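PDB 6FKK: MIP07328p from Drosophila melanogaster, which probably acts as a chemorepellent axon-guidance cue, binding semaphorin receptors through an extracellular region of which this chain holds the sema and PSI domains. Local coordinates for residues Thr11-Val16 against Glu440-Pro445; Ala156-His161 against Ala200-Gly205; Asn294-Ser299 against Lys379-His384; His372-Leu377 against Asp431-Val436; Asp492-Trp497 against Cys504-Thr509. All coordinates share one frame; numbering follows the deposited sequence.

Contact 1: Thr11-Val16 against Glu440-Pro445; sequences TKQDKV and EMQVLP
M441 and Q442, at the end of strand 432-442, meet K12 and its neighbours where the N-terminal chain of the sema-domain beta propeller passes from one blade edge to the next. Just beyond, the N-terminal chain becomes strand 18-21, the outer strand of the blade that joins the two ends of the propeller. A single beta bridge, Q13 with Q442, fixes the register: Q442 N donates to K12 O at 3.0 Å, and D14 N donates to Q442 O at 2.8 Å. The K12 chain runs straight and then bends at its last torsion (chi4 52°), so that its exposed end lies alongside the methionine side chain. Long and flexible, methionine also reaches the other flank of the bridge, where M441 SD lies 3.7 Å from D14 CG. Q442 suits its place because its amide serves both ways: NE2 donates to L444 O at 2.9 Å, and to D412 O, while OE1 receives K414 NZ, which also bonds T11 OG1. With an alanine here, K414 would probably lose one of its oxygens and the L444 and D412 carbonyls their amide donor. Q13 CG stands anti to its backbone N (chi1 177°), and the chain then bends at chi2, carrying NE2 back to V443 O at 2.8 Å in a weak hydrogen bond.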
# COMPACT_ATOMS: atom_id res chain seq x y z
N THR A 11 25.36 6.26 8.22
CA THR A 11 24.26 7.10 7.79
C THR A 11 23.84 8.00 8.95
O THR A 11 23.79 7.56 10.10
CB THR A 11 23.07 6.27 7.32
OG1 THR A 11 22.65 5.39 8.37
CG2 THR A 11 23.44 5.46 6.09
N LYS A 12 23.55 9.26 8.63
CA LYS A 12 23.19 10.22 9.67
C LYS A 12 21.79 9.95 10.21
O LYS A 12 20.89 9.55 9.46
CB LYS A 12 23.30 11.64 9.13
CG LYS A 12 22.71 11.83 7.74
CD LYS A 12 22.75 13.29 7.32
CE LYS A 12 22.47 13.44 5.83
NZ LYS A 12 21.23 12.73 5.42
N GLN A 13 21.61 10.18 11.51
CA GLN A 13 20.32 9.99 12.16
C GLN A 13 19.46 11.23 11.96
O GLN A 13 19.93 12.36 12.13
CB GLN A 13 20.51 9.71 13.65
CG GLN A 13 19.21 9.58 14.43
CD GLN A 13 18.63 8.18 14.40
OE1 GLN A 13 19.37 7.19 14.36
NE2 GLN A 13 17.31 8.09 14.43
N ASP A 14 18.19 11.02 11.61
CA ASP A 14 17.28 12.13 11.34
C ASP A 14 16.83 12.78 12.64
O ASP A 14 16.77 12.15 13.70
CB ASP A 14 16.08 11.64 10.54
CG ASP A 14 15.35 12.77 9.82
OD1 ASP A 14 15.71 13.95 10.06
OD2 ASP A 14 14.44 12.48 9.02
N LYS A 15 16.50 14.07 12.55
CA LYS A 15 16.08 14.85 13.71
C LYS A 15 14.67 14.44 14.11
O LYS A 15 13.69 14.86 13.50
CB LYS A 15 16.14 16.34 13.39
CG LYS A 15 15.77 17.25 14.55
CD LYS A 15 16.77 17.16 15.68
CE LYS A 15 16.41 18.09 16.82
NZ LYS A 15 17.38 18.02 17.94
N VAL A 16 14.57 13.61 15.15
CA VAL A 16 13.27 13.14 15.62
C VAL A 16 12.53 14.28 16.30
O VAL A 16 13.04 14.89 17.25
CB VAL A 16 13.43 11.94 16.57
CG1 VAL A 16 12.10 11.62 17.24
CG2 VAL A 16 13.95 10.74 15.81
N GLU A 440 18.80 9.81 2.53
CA GLU A 440 18.59 8.51 3.15
C GLU A 440 19.13 8.59 4.57
O GLU A 440 20.34 8.59 4.77
CB GLU A 440 19.27 7.38 2.37
CG GLU A 440 18.98 5.99 2.93
CD GLU A 440 19.66 4.88 2.15
OE1 GLU A 440 20.82 4.56 2.46
OE2 GLU A 440 19.02 4.33 1.23
N MET A 441 18.23 8.67 5.54
CA MET A 441 18.61 8.87 6.93
C MET A 441 18.05 7.76 7.81
O MET A 441 17.00 7.18 7.51
CB MET A 441 18.11 10.23 7.45
CG MET A 441 18.42 11.40 6.53
SD MET A 441 18.16 12.98 7.36
CE MET A 441 18.25 14.12 5.98
N GLN A 442 18.76 7.48 8.89
CA GLN A 442 18.29 6.54 9.90
C GLN A 442 17.27 7.24 10.79
O GLN A 442 17.56 8.28 11.38
CB GLN A 442 19.46 6.02 10.73
CG GLN A 442 19.10 4.88 11.66
CD GLN A 442 18.88 3.58 10.92
OE1 GLN A 442 19.62 3.25 10.00
NE2 GLN A 442 17.86 2.84 11.33
N VAL A 443 16.06 6.68 10.87
CA VAL A 443 14.98 7.24 11.66
C VAL A 443 14.73 6.42 12.92
O VAL A 443 14.73 6.96 14.03
CB VAL A 443 13.69 7.37 10.82
CG1 VAL A 443 12.52 7.73 11.72
CG2 VAL A 443 13.87 8.41 9.73
N LEU A 444 14.50 5.13 12.77
CA LEU A 444 14.27 4.23 13.89
C LEU A 444 15.58 3.65 14.38
O LEU A 444 16.62 3.78 13.72
CB LEU A 444 13.30 3.13 13.46
CG LEU A 444 11.90 3.55 13.02
CD1 LEU A 444 11.03 2.33 12.79
CD2 LEU A 444 11.28 4.47 14.06
N PRO A 445 15.59 3.02 15.55
CA PRO A 445 16.77 2.25 15.96
C PRO A 445 17.17 1.25 14.89
O PRO A 445 16.32 0.68 14.19
CB PRO A 445 16.31 1.55 17.25
CG PRO A 445 15.31 2.49 17.82
CD PRO A 445 14.60 3.11 16.64

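Contact 2: Ala156-His161 against Ala200-Gly205; sequences AFADGH and AIERNG
The E202 side chain lies along the methyl of A158, with CD 3.5 Å and CG 3.8 Å from A158 CB. CG is anti to the backbone N (chi1 175°) and the chain stays extended beyond it, so the carboxylate is carried past the alanine to the level of D159. There E202 OE2 comes to 3.6 Å from D159 OD1, the two carboxylate planes being almost perpendicular. K234 reconciles these like charges: its NZ makes a salt bridge with OE2 of E202 and another with OD2 of D159, so one cation probably offsets both acids and draws them together. The other end of the contact is largely apolar, A156 CB meeting A200 CB at 3.7 Å. Alanine suits positions 156, 158 and 200 because each methyl points toward the other strand, and its small size lets two backbones that share no hydrogen bond come close together; the strand axes approach to 7.2 Å. D159 and G160 form the corner of a type I' turn from A158 to H161, in which H161 N bonds A158 O at 3.1 Å and A158 N returns the bond to H161 O. Both corner residues have positive phi, which G160 adopts easily. The short strands 156-158 and 200-203, taken from different sheets, run the same way, 17° apart. Such side-by-side packing of like-directed strands, held by side chains alone, is characteristic of successive beta-propeller blades, here in the sema domain.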
# COMPACT_ATOMS: atom_id res chain seq x y z
N ALA A 156 -11.39 -2.68 2.87
CA ALA A 156 -11.78 -1.41 2.28
C ALA A 156 -13.29 -1.23 2.44
O ALA A 156 -14.05 -2.12 2.06
CB ALA A 156 -11.39 -1.33 0.80
N PHE A 157 -13.70 -0.10 3.00
CA PHE A 157 -15.11 0.22 3.21
C PHE A 157 -15.58 1.10 2.06
O PHE A 157 -15.23 2.28 2.00
CB PHE A 157 -15.31 0.90 4.56
CG PHE A 157 -16.74 0.95 5.01
CD1 PHE A 157 -17.31 -0.14 5.66
CD2 PHE A 157 -17.51 2.08 4.81
CE1 PHE A 157 -18.63 -0.09 6.08
CE2 PHE A 157 -18.83 2.13 5.23
CZ PHE A 157 -19.39 1.04 5.86
N ALA A 158 -16.39 0.53 1.17
CA ALA A 158 -16.82 1.22 -0.05
C ALA A 158 -18.33 1.17 -0.16
O ALA A 158 -18.93 0.09 -0.11
CB ALA A 158 -16.18 0.58 -1.29
N ASP A 159 -18.94 2.35 -0.32
CA ASP A 159 -20.39 2.49 -0.53
C ASP A 159 -21.19 1.76 0.56
O ASP A 159 -22.19 1.10 0.28
CB ASP A 159 -20.79 2.00 -1.92
CG ASP A 159 -20.47 3.01 -3.00
OD1 ASP A 159 -19.80 4.02 -2.70
OD2 ASP A 159 -20.88 2.79 -4.16
N GLY A 160 -20.73 1.89 1.80
CA GLY A 160 -21.44 1.37 2.95
C GLY A 160 -21.24 -0.10 3.25
O GLY A 160 -21.92 -0.62 4.15
N HIS A 161 -20.35 -0.78 2.55
CA HIS A 161 -20.09 -2.19 2.79
C HIS A 161 -18.60 -2.41 3.02
O HIS A 161 -17.76 -1.64 2.57
CB HIS A 161 -20.58 -3.07 1.63
CG HIS A 161 -22.07 -3.09 1.48
ND1 HIS A 161 -22.87 -4.01 2.12
CD2 HIS A 161 -22.90 -2.29 0.77
CE1 HIS A 161 -24.13 -3.78 1.80
NE2 HIS A 161 -24.18 -2.75 0.98
N ALA A 200 -6.13 -2.54 -0.39
CA ALA A 200 -7.39 -2.54 -1.11
C ALA A 200 -7.79 -1.10 -1.39
O ALA A 200 -7.81 -0.27 -0.48
CB ALA A 200 -8.49 -3.26 -0.32
N ILE A 201 -8.11 -0.81 -2.66
CA ILE A 201 -8.46 0.54 -3.08
C ILE A 201 -9.79 0.49 -3.82
O ILE A 201 -10.00 -0.36 -4.68
CB ILE A 201 -7.38 1.16 -3.99
CG1 ILE A 201 -5.98 1.00 -3.39
CG2 ILE A 201 -7.69 2.63 -4.22
CD1 ILE A 201 -5.72 1.88 -2.19
N GLU A 202 -10.68 1.42 -3.48
CA GLU A 202 -11.93 1.61 -4.21
C GLU A 202 -11.71 2.56 -5.38
O GLU A 202 -11.02 3.57 -5.24
CB GLU A 202 -13.01 2.16 -3.27
CG GLU A 202 -14.33 2.49 -3.95
CD GLU A 202 -15.21 3.40 -3.11
OE1 GLU A 202 -14.77 3.81 -2.01
OE2 GLU A 202 -16.35 3.69 -3.53
N ARG A 203 -12.30 2.23 -6.53
CA ARG A 203 -12.10 3.04 -7.72
C ARG A 203 -13.17 2.73 -8.75
O ARG A 203 -13.29 1.57 -9.19
CB ARG A 203 -10.71 2.81 -8.31
CG ARG A 203 -10.43 3.59 -9.59
CD ARG A 203 -10.14 5.05 -9.30
NE ARG A 203 -9.68 5.76 -10.49
CZ ARG A 203 -9.11 6.96 -10.48
NH1 ARG A 203 -8.93 7.59 -9.33
NH2 ARG A 203 -8.73 7.52 -11.62
N ASN A 204 -13.95 3.75 -9.14
CA ASN A 204 -14.81 3.71 -10.33
C ASN A 204 -15.77 2.52 -10.31
O ASN A 204 -15.91 1.80 -11.30
CB ASN A 204 -13.97 3.72 -11.60
CG ASN A 204 -13.25 5.04 -11.83
OD1 ASN A 204 -13.70 6.09 -11.36
ND2 ASN A 204 -12.14 4.99 -12.55
N GLY A 205 -16.43 2.32 -9.18
CA GLY A 205 -17.38 1.23 -9.07
C GLY A 205 -16.76 -0.13 -8.84
O GLY A 205 -17.49 -1.11 -8.69

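Contact 3: Asn294-Ser299 against Lys379-His384; sequences NAIPGS and KVNLHH
With CG1 of I296 placed between its backbone N and carbonyl carbon (chi1 53°) and CG of N381 set anti to its own carbonyl carbon (chi1 -84°), the isoleucine comes to lie between V380 and the asparagine amide. I296 CD1 touches V380 CG1 at 3.7 Å and the amide nitrogen ND2 of N381 at 3.5 Å, while OD1 of N381 faces the branch carbon of the isoleucine. A CB at G298 would point to the face that bears V380 and just meet its CG2, so the lack of a side chain suits the close spacing of the backbones, 4.0 Å between the CA atoms of G298 and V380. The pairing is antiparallel: S299 and K379 form a hydrogen-bonded pair, S299 N reaching K379 O and K379 N reaching S299 O, and G298 with V380 forms the non-hydrogen-bonded pair beside it. These are two strands of one sema-domain propeller blade, 298-305 and 377-380, and the pairing closes the base of the long excursion of the chain between them. P297 has no N-H to give, but its carbonyl accepts N381 N at 2.8 Å with the donor nearly along the C=O axis, just where N381 takes up a left-handed backbone conformation. On the face bearing S299 and K379, the serine OG bonds L386 N and the lysine runs away from the strand pair. K379 NZ makes a salt bridge with E440 and a weak hydrogen bond, 3.3 Å, to NE2 of H384, a residue of its own segment.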
# COMPACT_ATOMS: atom_id res chain seq x y z
N ASN A 294 15.75 -16.60 -4.11
CA ASN A 294 16.83 -17.16 -4.92
C ASN A 294 17.61 -16.06 -5.63
O ASN A 294 18.84 -16.01 -5.55
CB ASN A 294 16.27 -18.13 -5.95
CG ASN A 294 15.04 -17.59 -6.63
OD1 ASN A 294 15.14 -16.92 -7.66
ND2 ASN A 294 13.88 -17.79 -6.01
N ALA A 295 16.89 -15.24 -6.39
CA ALA A 295 17.48 -14.03 -6.94
C ALA A 295 18.13 -13.24 -5.81
O ALA A 295 17.68 -13.26 -4.66
CB ALA A 295 16.41 -13.20 -7.64
N ILE A 296 19.24 -12.58 -6.14
CA ILE A 296 20.00 -11.80 -5.17
C ILE A 296 19.05 -10.84 -4.47
O ILE A 296 18.10 -10.34 -5.10
CB ILE A 296 21.17 -11.06 -5.85
CG1 ILE A 296 20.67 -10.24 -7.04
CG2 ILE A 296 22.24 -12.04 -6.28
CD1 ILE A 296 21.79 -9.69 -7.90
N PRO A 297 19.24 -10.57 -3.18
CA PRO A 297 18.30 -9.69 -2.46
C PRO A 297 18.18 -8.33 -3.13
O PRO A 297 19.18 -7.64 -3.37
CB PRO A 297 18.92 -9.58 -1.06
CG PRO A 297 20.35 -10.00 -1.22
CD PRO A 297 20.34 -11.02 -2.32
N GLY A 298 16.95 -7.96 -3.45
CA GLY A 298 16.70 -6.73 -4.18
C GLY A 298 15.36 -6.15 -3.82
O GLY A 298 14.41 -6.87 -3.51
N SER A 299 15.28 -4.82 -3.86
CA SER A 299 14.04 -4.09 -3.63
C SER A 299 13.84 -3.08 -4.75
O SER A 299 14.80 -2.62 -5.37
CB SER A 299 14.06 -3.37 -2.28
OG SER A 299 14.35 -4.27 -1.24
N LYS A 379 17.07 -1.27 -5.42
CA LYS A 379 18.04 -1.48 -4.34
C LYS A 379 18.43 -2.96 -4.37
O LYS A 379 17.67 -3.80 -3.88
CB LYS A 379 17.47 -1.08 -2.99
CG LYS A 379 17.59 0.40 -2.67
CD LYS A 379 17.10 0.70 -1.26
CE LYS A 379 17.67 2.01 -0.74
NZ LYS A 379 19.16 1.94 -0.63
N VAL A 380 19.60 -3.27 -4.92
CA VAL A 380 20.03 -4.64 -5.15
C VAL A 380 21.35 -4.88 -4.42
O VAL A 380 22.21 -3.99 -4.37
CB VAL A 380 20.16 -4.94 -6.65
CG1 VAL A 380 20.45 -6.42 -6.88
CG2 VAL A 380 18.90 -4.53 -7.39
N ASN A 381 21.50 -6.08 -3.86
CA ASN A 381 22.72 -6.49 -3.16
C ASN A 381 23.03 -5.57 -1.98
O ASN A 381 24.18 -5.20 -1.74
CB ASN A 381 23.91 -6.57 -4.12
CG ASN A 381 23.97 -7.89 -4.87
OD1 ASN A 381 23.77 -8.95 -4.29
ND2 ASN A 381 24.24 -7.82 -6.17
N LEU A 382 21.99 -5.20 -1.24
CA LEU A 382 22.12 -4.37 -0.06
C LEU A 382 21.63 -5.13 1.17
O LEU A 382 20.85 -6.08 1.06
CB LEU A 382 21.35 -3.05 -0.22
CG LEU A 382 21.78 -2.20 -1.41
CD1 LEU A 382 20.92 -0.95 -1.51
CD2 LEU A 382 23.25 -1.84 -1.31
N HIS A 383 22.09 -4.69 2.34
CA HIS A 383 21.76 -5.35 3.59
C HIS A 383 20.41 -4.93 4.15
O HIS A 383 20.18 -5.09 5.36
CB HIS A 383 22.86 -5.09 4.63
CG HIS A 383 24.19 -5.68 4.26
ND1 HIS A 383 24.35 -7.00 3.90
CD2 HIS A 383 25.43 -5.13 4.19
CE1 HIS A 383 25.62 -7.24 3.63
NE2 HIS A 383 26.29 -6.12 3.80
N HIS A 384 19.51 -4.40 3.32
CA HIS A 384 18.18 -4.04 3.78
C HIS A 384 17.22 -4.08 2.60
O HIS A 384 17.62 -3.93 1.44
CB HIS A 384 18.16 -2.66 4.45
CG HIS A 384 18.61 -1.55 3.56
ND1 HIS A 384 19.84 -0.94 3.69
CD2 HIS A 384 18.00 -0.92 2.53
CE1 HIS A 384 19.96 0.01 2.78
NE2 HIS A 384 18.86 0.04 2.06

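Contact 4: His372-Leu377 against Asp431-Val436; sequences HGRPLL and DRLKTV
L376 and L377 form a classic beta bulge opposite V301, and the chain there passes T435 of strand 432-436 without backbone pairing, the CA atoms of L377 and T435 lying 6.6 Å apart. The contact lies between two propeller blades of the sema domain: the loop 372-376 leads into strand 377-380, and strand 432-442 is the outermost strand of the next blade. Side chains therefore do the joining. L433 sets CG anti to its backbone N (chi1 165°), which aims its forked end at the loop. Its CD2 is the shared point: it lies 3.5 Å from ND1 of H372, 3.9 Å from CG of R374 and 4.0 Å from CD2 of L376. Leucine fits because a branched apolar tip can meet an imidazole, the aliphatic stem of an arginine and another leucine at once. The H372 side chain stands crosswise to L433, whereas the stem of R374, which also touches P260, runs antiparallel beside it. A beta-branched hydroxyl residue suits the other end, since T435 has both a methyl and a donor. The methyl, CG2, packs on L377 CD1 at 3.8 Å. The hydroxyl OG1 donates to L376 O at 2.8 Å, tilted 32° from the carbonyl plane, and this carbonyl is also held by ND2 of N420.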
# COMPACT_ATOMS: atom_id res chain seq x y z
N HIS A 372 6.70 4.21 -16.99
CA HIS A 372 8.04 4.31 -17.57
C HIS A 372 8.63 2.96 -17.93
O HIS A 372 9.76 2.91 -18.44
CB HIS A 372 9.03 5.06 -16.66
CG HIS A 372 8.62 6.47 -16.36
ND1 HIS A 372 8.98 7.11 -15.19
CD2 HIS A 372 7.89 7.36 -17.07
CE1 HIS A 372 8.49 8.34 -15.19
NE2 HIS A 372 7.82 8.51 -16.32
N GLY A 373 7.93 1.85 -17.67
CA GLY A 373 8.41 0.54 -18.05
C GLY A 373 9.59 0.03 -17.26
O GLY A 373 10.24 -0.92 -17.69
N ARG A 374 9.89 0.64 -16.12
CA ARG A 374 11.02 0.24 -15.29
C ARG A 374 10.78 0.75 -13.88
O ARG A 374 9.94 1.64 -13.68
CB ARG A 374 12.34 0.77 -15.85
CG ARG A 374 12.39 2.28 -16.03
CD ARG A 374 13.82 2.77 -16.27
NE ARG A 374 14.48 2.08 -17.37
CZ ARG A 374 15.37 1.11 -17.21
NH1 ARG A 374 15.71 0.71 -16.00
NH2 ARG A 374 15.93 0.53 -18.27
N PRO A 375 11.47 0.20 -12.89
CA PRO A 375 11.30 0.69 -11.52
C PRO A 375 11.77 2.13 -11.38
O PRO A 375 12.74 2.56 -12.02
CB PRO A 375 12.17 -0.26 -10.68
CG PRO A 375 12.30 -1.48 -11.52
CD PRO A 375 12.32 -1.01 -12.93
N LEU A 376 11.07 2.87 -10.52
CA LEU A 376 11.49 4.23 -10.20
C LEU A 376 12.71 4.25 -9.28
O LEU A 376 13.41 5.27 -9.22
CB LEU A 376 10.34 4.99 -9.55
CG LEU A 376 9.05 5.06 -10.38
CD1 LEU A 376 7.97 5.80 -9.61
CD2 LEU A 376 9.32 5.72 -11.71
N LEU A 377 12.97 3.16 -8.57
CA LEU A 377 14.13 3.03 -7.70
C LEU A 377 14.41 1.55 -7.50
O LEU A 377 13.48 0.78 -7.25
CB LEU A 377 13.89 3.72 -6.35
CG LEU A 377 14.98 3.56 -5.29
CD1 LEU A 377 16.20 4.38 -5.65
CD2 LEU A 377 14.46 3.96 -3.92
N ASP A 431 14.53 7.71 -24.29
CA ASP A 431 14.37 8.49 -23.07
C ASP A 431 15.11 7.83 -21.92
O ASP A 431 15.08 6.60 -21.77
CB ASP A 431 12.89 8.63 -22.73
CG ASP A 431 12.07 9.15 -23.89
OD1 ASP A 431 12.58 9.97 -24.67
OD2 ASP A 431 10.90 8.72 -24.02
N ARG A 432 15.77 8.64 -21.10
CA ARG A 432 16.47 8.16 -19.92
C ARG A 432 15.77 8.67 -18.67
O ARG A 432 15.56 9.88 -18.51
CB ARG A 432 17.94 8.60 -19.91
CG ARG A 432 18.71 8.11 -18.69
CD ARG A 432 20.16 8.56 -18.71
NE ARG A 432 20.87 8.12 -17.51
CZ ARG A 432 20.93 8.82 -16.38
NH1 ARG A 432 20.34 10.00 -16.30
NH2 ARG A 432 21.60 8.34 -15.34
N LEU A 433 15.40 7.75 -17.79
CA LEU A 433 14.79 8.06 -16.50
C LEU A 433 15.85 7.94 -15.42
O LEU A 433 16.46 6.87 -15.26
CB LEU A 433 13.62 7.13 -16.21
CG LEU A 433 13.11 7.08 -14.77
CD1 LEU A 433 12.41 8.38 -14.40
CD2 LEU A 433 12.18 5.90 -14.57
N LYS A 434 16.08 9.02 -14.67
CA LYS A 434 17.05 9.00 -13.59
C LYS A 434 16.34 9.22 -12.26
O LYS A 434 15.21 9.72 -12.20
CB LYS A 434 18.15 10.05 -13.79
CG LYS A 434 17.69 11.50 -13.74
CD LYS A 434 18.89 12.42 -13.94
CE LYS A 434 18.53 13.89 -13.80
NZ LYS A 434 19.73 14.76 -13.95
N THR A 435 17.02 8.83 -11.18
CA THR A 435 16.47 8.85 -9.83
C THR A 435 17.28 9.83 -8.99
O THR A 435 18.45 9.56 -8.68
CB THR A 435 16.48 7.46 -9.21
OG1 THR A 435 15.70 6.57 -10.02
CG2 THR A 435 15.90 7.49 -7.80
N VAL A 436 16.67 10.95 -8.63
CA VAL A 436 17.32 11.97 -7.80
C VAL A 436 17.03 11.62 -6.35
O VAL A 436 15.93 11.88 -5.85
CB VAL A 436 16.84 13.38 -8.16
CG1 VAL A 436 17.56 14.41 -7.30
CG2 VAL A 436 17.05 13.66 -9.64

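Contact 5: Asp492-Trp497 against Cys504-Thr509; sequences DPICAW and CKNLAT
The beta hairpin of the PSI domain, a small cysteine-rich module, is made here by strands 495-498 and 503-506, antiparallel and strongly twisted, the axes of 495-497 and 504-506 being 141° apart. A496 and K505 form the hydrogen-bonded pair, exchanging N-H and carbonyl both ways, and L507 N extends the pattern to I494 O at 2.8 Å. C495 and C504 lie on one face, C495 CB 3.7 Å from C504 SG, yet each is bonded elsewhere: C495 to C478 and C504 to C487, so two disulfides tie the hairpin to the chain before it. A496, on the other face, meets L507 CD2 with its CB. N506, with CG anti to its backbone N (chi1 -175°), reaches forward over the residues that follow: OD1 accepts A508 N at 2.7 Å in the carbonyl plane, an Asx turn, and T509 N, three residues on, at 3.0 Å from above that plane, completing an Asx motif. A leucine in its place would probably leave both N-H groups without this acceptor and the turn less firmly set. I494 CG1 lies 3.6 Å from the same OD1, and its CD1 touches A508 CB at 3.6 Å.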
# COMPACT_ATOMS: atom_id res chain seq x y z
N ASP A 492 16.00 18.66 -3.00
CA ASP A 492 14.57 18.58 -2.71
C ASP A 492 13.85 19.65 -3.52
O ASP A 492 14.20 20.83 -3.42
CB ASP A 492 14.31 18.77 -1.21
CG ASP A 492 12.90 18.37 -0.79
OD1 ASP A 492 11.93 18.73 -1.48
OD2 ASP A 492 12.77 17.68 0.25
N PRO A 493 12.84 19.29 -4.33
CA PRO A 493 12.16 20.30 -5.14
C PRO A 493 11.46 21.38 -4.33
O PRO A 493 11.08 22.41 -4.90
CB PRO A 493 11.14 19.47 -5.95
CG PRO A 493 10.95 18.23 -5.14
CD PRO A 493 12.28 17.94 -4.52
N ILE A 494 11.30 21.18 -3.02
CA ILE A 494 10.59 22.14 -2.19
C ILE A 494 11.52 23.11 -1.46
O ILE A 494 11.06 24.16 -0.99
CB ILE A 494 9.68 21.41 -1.19
CG1 ILE A 494 8.40 22.21 -0.93
CG2 ILE A 494 10.41 21.14 0.11
CD1 ILE A 494 7.34 21.40 -0.23
N CYS A 495 12.81 22.80 -1.36
CA CYS A 495 13.78 23.68 -0.71
C CYS A 495 14.52 24.49 -1.77
O CYS A 495 15.02 23.93 -2.75
CB CYS A 495 14.79 22.89 0.13
SG CYS A 495 14.11 21.72 1.35
N ALA A 496 14.59 25.80 -1.56
CA ALA A 496 15.36 26.69 -2.42
C ALA A 496 16.15 27.64 -1.53
O ALA A 496 15.77 27.91 -0.39
CB ALA A 496 14.46 27.47 -3.39
N TRP A 497 17.25 28.15 -2.07
CA TRP A 497 18.17 29.00 -1.31
C TRP A 497 17.96 30.46 -1.68
O TRP A 497 18.12 30.84 -2.84
CB TRP A 497 19.62 28.59 -1.56
CG TRP A 497 20.60 29.45 -0.83
CD1 TRP A 497 21.35 30.47 -1.34
CD2 TRP A 497 20.91 29.38 0.57
NE1 TRP A 497 22.12 31.03 -0.35
CE2 TRP A 497 21.87 30.38 0.83
CE3 TRP A 497 20.48 28.57 1.62
CZ2 TRP A 497 22.40 30.59 2.10
CZ3 TRP A 497 21.01 28.78 2.88
CH2 TRP A 497 21.96 29.78 3.11
N CYS A 504 17.74 28.58 3.81
CA CYS A 504 17.12 27.60 2.92
C CYS A 504 15.62 27.58 3.20
O CYS A 504 15.20 27.18 4.29
CB CYS A 504 17.75 26.23 3.11
SG CYS A 504 17.30 24.94 1.92
N LYS A 505 14.82 28.02 2.24
CA LYS A 505 13.40 28.25 2.45
C LYS A 505 12.55 27.16 1.82
O LYS A 505 12.92 26.56 0.81
CB LYS A 505 12.97 29.62 1.90
CG LYS A 505 13.50 30.80 2.70
CD LYS A 505 13.01 32.12 2.13
CE LYS A 505 13.49 33.29 2.98
NZ LYS A 505 13.05 34.60 2.41
N ASN A 506 11.38 26.93 2.42
CA ASN A 506 10.40 25.98 1.92
C ASN A 506 9.44 26.71 0.99
O ASN A 506 8.81 27.70 1.39
CB ASN A 506 9.65 25.33 3.08
CG ASN A 506 8.69 24.25 2.64
OD1 ASN A 506 7.83 24.47 1.78
ND2 ASN A 506 8.82 23.07 3.23
N LEU A 507 9.33 26.24 -0.25
CA LEU A 507 8.51 26.94 -1.24
C LEU A 507 7.02 26.76 -1.00
O LEU A 507 6.23 27.57 -1.50
CB LEU A 507 8.87 26.47 -2.65
CG LEU A 507 10.29 26.78 -3.13
CD1 LEU A 507 10.46 26.39 -4.58
CD2 LEU A 507 10.60 28.25 -2.94
N ALA A 508 6.61 25.73 -0.26
CA ALA A 508 5.19 25.49 -0.04
C ALA A 508 4.66 26.21 1.19
O ALA A 508 3.54 26.74 1.17
CB ALA A 508 4.91 23.99 0.07
N THR A 509 5.43 26.23 2.28
CA THR A 509 5.00 26.83 3.54
C THR A 509 5.44 28.28 3.70
O THR A 509 4.61 29.14 4.01
CB THR A 509 5.52 26.00 4.72
OG1 THR A 509 6.95 25.97 4.70
CG2 THR A 509 4.99 24.57 4.65

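In the fold
Contacts 1 to 4 belong to the sema domain and contact 5 to the PSI domain that follows it. Contacts 2, 3 and 4 lie in the chain between the two segments of contact 1, which sets the N-terminal segment, on its way to strand 18-21 of the closing blade, against the outer strand of the preceding blade and so helps close the propeller ring. Contacts 1 and 4 share strand 432-442, their centres about 26 Å apart. Contacts 3 and 4 interleave along the chain, their centres about 18 Å apart. A salt bridge between E440 and K379 joins contacts 1 and 3. Contact 2 lies across the chain's centre from contact 1. Contact 5, nearest atoms about 6 Å from contact 4, places the PSI domain beside the propeller.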